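Local atomic coordinates of Pre-mRNA-splicing factor 38 (PDB entry 5F5T), a protein that is probably required for pre-mRNA splicing, as a spliceosomal factor of the PRP38 family. Residues D133-V136 with Y137-E141; M184-R187 with D188-E191. All blocks are in the same frame, centred on the assembly; numbering follows the deposited sequence.

Contact 1 (D133-V136 with Y137-E141); sequences DKEV and YTLLE
Tyr137 packs back over the first turn of its own helix, against Asp133 and Lys134. With CG anti to its own carbonyl carbon (chi1 -74°), the ring is swung back toward the N-terminal end. CB comes first and lies 3.7 Å from Lys134 O; the ring follows, its CD2 3.0 Å from Asp133 O, while Lys134 CA sits at the ring edge. Further out, CE2 is 4.3 Å from CB of Asp133, and the hydroxyl at the tip leaves the helix altogether to hydrogen-bond the backbone O of Arg185. All of this happens along helix 133-140, a short helix of the PRP38 family region, whose i to i+4 ladder starts with Tyr137 N bonded to Asp133 O at 2.9 Å (N-H...O 164°) and continues through Thr138, Leu139 and Leu140. At the N-terminal end, the Asp133 carboxylate folds back onto the next peptide, its OD1 accepting from Lys134 N at 2.6 Å, while OD2 pairs with Arg185 in a salt bridge. Thr138 tucks its hydroxyl in against the backbone: OG1 lies 2.8 Å from Glu135 O, with Lys134 O also close by. Val136 and Leu140 point the same way from the buried flank, CG1 of Val136 against CD1 of Leu140 at 3.8 Å. Leu171 of helix 163-172 touches both of these side chains, and helix 117-130 adds Ile127 against Val136.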
loop_
_atom_site.group_PDB
_atom_site.type_symbol
_atom_site.label_atom_id
_atom_site.label_comp_id
_atom_site.label_asym_id
_atom_site.label_seq_id
_atom_site.Cartn_x
_atom_site.Cartn_y
_atom_site.Cartn_z
ATOM N N ASP A 133 2.866 -9.433 -6.956
ATOM C CA ASP A 133 3.628 -8.821 -5.872
ATOM C C ASP A 133 4.901 -8.111 -6.332
ATOM O O ASP A 133 5.168 -6.980 -5.914
ATOM C CB ASP A 133 3.981 -9.878 -4.816
ATOM C CG ASP A 133 4.538 -11.153 -5.421
ATOM O OD1 ASP A 133 4.865 -11.147 -6.625
ATOM O OD2 ASP A 133 4.650 -12.161 -4.689
ATOM N N LYS A 134 5.659 -8.750 -7.219
ATOM C CA LYS A 134 6.893 -8.157 -7.730
ATOM C C LYS A 134 6.597 -6.831 -8.425
ATOM O O LYS A 134 7.255 -5.811 -8.174
ATOM C CB LYS A 134 7.604 -9.123 -8.676
ATOM C CG LYS A 134 8.689 -8.486 -9.529
ATOM C CD LYS A 134 9.341 -9.523 -10.431
ATOM C CE LYS A 134 10.290 -8.887 -11.435
ATOM N NZ LYS A 134 10.826 -9.899 -12.391
ATOM N N GLU A 135 5.577 -6.849 -9.275
ATOM C CA GLU A 135 5.163 -5.659 -10.000
ATOM C C GLU A 135 4.720 -4.573 -9.034
ATOM O O GLU A 135 4.989 -3.397 -9.253
ATOM C CB GLU A 135 4.035 -5.991 -10.977
ATOM C CG GLU A 135 4.004 -5.112 -12.215
ATOM C CD GLU A 135 2.764 -5.342 -13.054
ATOM O OE1 GLU A 135 2.306 -4.386 -13.716
ATOM O OE2 GLU A 135 2.249 -6.479 -13.055
ATOM N N VAL A 136 4.047 -4.972 -7.962
ATOM C CA VAL A 136 3.568 -4.015 -6.974
ATOM C C VAL A 136 4.728 -3.317 -6.271
ATOM O O VAL A 136 4.720 -2.096 -6.102
ATOM C CB VAL A 136 2.670 -4.689 -5.938
ATOM C CG1 VAL A 136 2.463 -3.771 -4.736
ATOM C CG2 VAL A 136 1.338 -5.032 -6.571
ATOM N N TYR A 137 5.729 -4.095 -5.870
ATOM C CA TYR A 137 6.901 -3.518 -5.226
ATOM C C TYR A 137 7.592 -2.551 -6.183
ATOM O O TYR A 137 7.883 -1.406 -5.820
ATOM C CB TYR A 137 7.876 -4.608 -4.778
ATOM C CG TYR A 137 7.408 -5.378 -3.564
ATOM C CD1 TYR A 137 7.306 -4.765 -2.323
ATOM C CD2 TYR A 137 7.088 -6.727 -3.658
ATOM C CE1 TYR A 137 6.879 -5.473 -1.212
ATOM C CE2 TYR A 137 6.662 -7.439 -2.558
ATOM C CZ TYR A 137 6.560 -6.812 -1.337
ATOM O OH TYR A 137 6.136 -7.526 -0.239
ATOM N N THR A 138 7.833 -3.008 -7.412
ATOM C CA THR A 138 8.561 -2.199 -8.390
ATOM C C THR A 138 7.825 -0.900 -8.730
ATOM O O THR A 138 8.446 0.152 -8.851
ATOM C CB THR A 138 8.826 -2.973 -9.699
ATOM O OG1 THR A 138 7.586 -3.433 -10.246
ATOM C CG2 THR A 138 9.735 -4.162 -9.443
ATOM N N LEU A 139 6.508 -0.981 -8.899
ATOM C CA LEU A 139 5.705 0.193 -9.242
ATOM C C LEU A 139 5.550 1.171 -8.092
ATOM O O LEU A 139 5.696 2.375 -8.282
ATOM C CB LEU A 139 4.311 -0.223 -9.729
ATOM C CG LEU A 139 4.212 -0.980 -11.053
ATOM C CD1 LEU A 139 2.843 -1.622 -11.198
ATOM C CD2 LEU A 139 4.494 -0.043 -12.210
ATOM N N LEU A 140 5.234 0.659 -6.906
ATOM C CA LEU A 140 4.882 1.528 -5.785
ATOM C C LEU A 140 6.075 2.081 -5.011
ATOM O O LEU A 140 6.019 3.207 -4.525
ATOM C CB LEU A 140 3.958 0.796 -4.816
ATOM C CG LEU A 140 2.629 0.332 -5.402
ATOM C CD1 LEU A 140 1.688 -0.119 -4.295
ATOM C CD2 LEU A 140 2.007 1.439 -6.232
ATOM N N GLU A 141 7.154 1.313 -4.904
ATOM C CA GLU A 141 8.283 1.757 -4.083
ATOM C C GLU A 141 8.898 3.115 -4.473
ATOM O O GLU A 141 9.357 3.842 -3.593
ATOM C CB GLU A 141 9.380 0.689 -4.072
ATOM C CG GLU A 141 9.079 -0.462 -3.124
ATOM C CD GLU A 141 10.232 -1.433 -2.977
ATOM O OE1 GLU A 141 11.149 -1.412 -3.825
ATOM O OE2 GLU A 141 10.216 -2.220 -2.007
#

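Contact 2 (M184-R187 with D188-E191)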
loop_
_atom_site.group_PDB
_atom_site.type_symbol
_atom_site.label_atom_id
_atom_site.label_comp_id
_atom_site.label_asym_id
_atom_site.label_seq_id
_atom_site.Cartn_x
_atom_site.Cartn_y
_atom_site.Cartn_z
ATOM N N MET A 184 0.906 -11.318 0.039
ATOM C CA MET A 184 2.017 -11.246 -0.902
ATOM C C MET A 184 3.214 -11.981 -0.345
ATOM O O MET A 184 3.325 -12.169 0.869
ATOM C CB MET A 184 2.419 -9.797 -1.170
ATOM C CG MET A 184 1.498 -9.016 -2.077
ATOM S SD MET A 184 2.160 -7.372 -2.440
ATOM C CE MET A 184 0.977 -6.849 -3.660
ATOM N N ARG A 185 4.098 -12.429 -1.224
ATOM C CA ARG A 185 5.385 -12.899 -0.756
ATOM C C ARG A 185 6.101 -11.669 -0.216
ATOM O O ARG A 185 6.022 -10.591 -0.804
ATOM C CB ARG A 185 6.182 -13.572 -1.873
ATOM C CG ARG A 185 5.415 -14.641 -2.638
ATOM C CD ARG A 185 6.276 -15.244 -3.740
ATOM N NE ARG A 185 6.315 -14.369 -4.907
ATOM C CZ ARG A 185 6.573 -14.772 -6.147
ATOM N NH1 ARG A 185 6.829 -16.047 -6.395
ATOM N NH2 ARG A 185 6.578 -13.893 -7.139
ATOM N N ARG A 186 6.750 -11.813 0.931
ATOM C CA ARG A 186 7.486 -10.708 1.526
ATOM C C ARG A 186 8.641 -10.306 0.618
ATOM O O ARG A 186 9.137 -11.125 -0.159
ATOM C CB ARG A 186 7.994 -11.086 2.914
ATOM C CG ARG A 186 6.894 -11.278 3.931
ATOM C CD ARG A 186 7.461 -11.335 5.331
ATOM N NE ARG A 186 7.513 -12.706 5.821
ATOM C CZ ARG A 186 8.581 -13.488 5.741
ATOM N NH1 ARG A 186 9.698 -13.029 5.199
ATOM N NH2 ARG A 186 8.531 -14.724 6.211
ATOM N N ARG A 187 9.068 -9.051 0.716
ATOM C CA ARG A 187 10.099 -8.537 -0.175
ATOM C C ARG A 187 11.393 -9.336 -0.049
ATOM O O ARG A 187 12.050 -9.622 -1.051
ATOM C CB ARG A 187 10.364 -7.059 0.103
ATOM C CG ARG A 187 10.636 -6.252 -1.154
ATOM C CD ARG A 187 11.649 -5.148 -0.913
ATOM N NE ARG A 187 11.871 -4.361 -2.121
ATOM C CZ ARG A 187 12.910 -4.514 -2.935
ATOM N NH1 ARG A 187 13.831 -5.436 -2.677
ATOM N NH2 ARG A 187 13.027 -3.747 -4.010
ATOM N N ASP A 188 11.749 -9.705 1.179
ATOM C CA ASP A 188 12.964 -10.482 1.405
ATOM C C ASP A 188 12.883 -11.855 0.732
ATOM O O ASP A 188 13.902 -12.402 0.315
ATOM C CB ASP A 188 13.249 -10.642 2.903
ATOM C CG ASP A 188 12.114 -11.302 3.648
ATOM O OD1 ASP A 188 10.992 -11.333 3.111
ATOM O OD2 ASP A 188 12.346 -11.791 4.774
ATOM N N ILE A 189 11.680 -12.419 0.651
ATOM C CA ILE A 189 11.482 -13.681 -0.060
ATOM C C ILE A 189 11.793 -13.501 -1.546
ATOM O O ILE A 189 12.498 -14.317 -2.142
ATOM C CB ILE A 189 10.047 -14.236 0.125
ATOM C CG1 ILE A 189 9.990 -15.206 1.310
ATOM C CG2 ILE A 189 9.610 -15.026 -1.096
ATOM C CD1 ILE A 189 10.608 -14.687 2.585
ATOM N N LEU A 190 11.277 -12.423 -2.132
ATOM C CA LEU A 190 11.536 -12.107 -3.535
ATOM C C LEU A 190 13.028 -11.889 -3.781
ATOM O O LEU A 190 13.571 -12.329 -4.796
ATOM C CB LEU A 190 10.749 -10.862 -3.952
ATOM C CG LEU A 190 9.221 -10.971 -3.945
ATOM C CD1 LEU A 190 8.580 -9.888 -4.799
ATOM C CD2 LEU A 190 8.784 -12.345 -4.434
ATOM N N GLU A 191 13.684 -11.224 -2.835
ATOM C CA GLU A 191 15.112 -10.948 -2.930
ATOM C C GLU A 191 15.908 -12.246 -2.874
ATOM O O GLU A 191 16.875 -12.433 -3.615
ATOM C CB GLU A 191 15.548 -10.001 -1.807
ATOM C CG GLU A 191 14.986 -8.593 -1.940
ATOM C CD GLU A 191 15.388 -7.673 -0.797
ATOM O OE1 GLU A 191 16.463 -7.886 -0.197
ATOM O OE2 GLU A 191 14.616 -6.739 -0.492
#
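Arg185 runs across Leu190 at about a right angle: its CB lies 3.9 Å from Leu190 CD2. A bend at chi3 (-79°) brings NE and CZ close to that methyl, which meets the group obliquely, while NE takes its main partner, Asp133, outside the segments. Arg185 CB also touches CG2 of Ile189 at 3.8 Å, so the stem of this arginine is packed by two neighbouring residues of the following helix. Arg186 comes next, at the N-cap of helix 187-192. Its carbonyl oxygen receives Leu190 N in the carbonyl plane at 3.2 Å and, more weakly, Ile189 N. The side chain bends toward Asp188 in a salt bridge in which NH1 is 3.0 Å from OD2, and the weak bond from NH1 to OD1 is equally long; the carboxylate approaches the edge of the guanidinium, the two planes 53° apart. CD1 of Ile189 packs obliquely against this guanidinium. Asp188 OD1 also accepts weakly from Ile189 N, one of the first amides of the helix. Arg187 then opens the helix, its O bonded to Glu191 N, and forms an i to i+4 salt bridge along the helix surface: NH1 to Glu191 OE2, 2.7 Å. The oxygen meets the guanidinium at its edge, tilted slightly from its plane, but the nitrogen comes from above the carboxylate, the planes being 72° apart. NH1 also reaches Glu197 O, and NE pairs with Glu141. With acidic partners set beside each of the three consecutive arginines, much of their positive charge is probably balanced locally; Asp188, negative in the first turn, would probably be favoured by the helix dipole as well, while Glu191 is paired with Arg187.

Coming from the N terminus, the chain reaches contact 1 first, along helix 133-140, then passes through the 149-153/158-162 hairpin, helix 163-172 and the short 175-176/179-180 hairpin before contact 2 begins. The two are in series and neither nests nor crosses; each is local and closes no long loop itself. They meet instead side by side, the centres of contact 1 and contact 2 about 11 Å apart. Asp133 OD2 takes Arg185 NE at 2.8 Å at one end, Glu141 OE2 takes Arg187 NE at 2.7 Å at the other, and Met184 CE packs on Val136 CG2. Together these join the loop before helix 187-192, and the helix start, to helix 133-140.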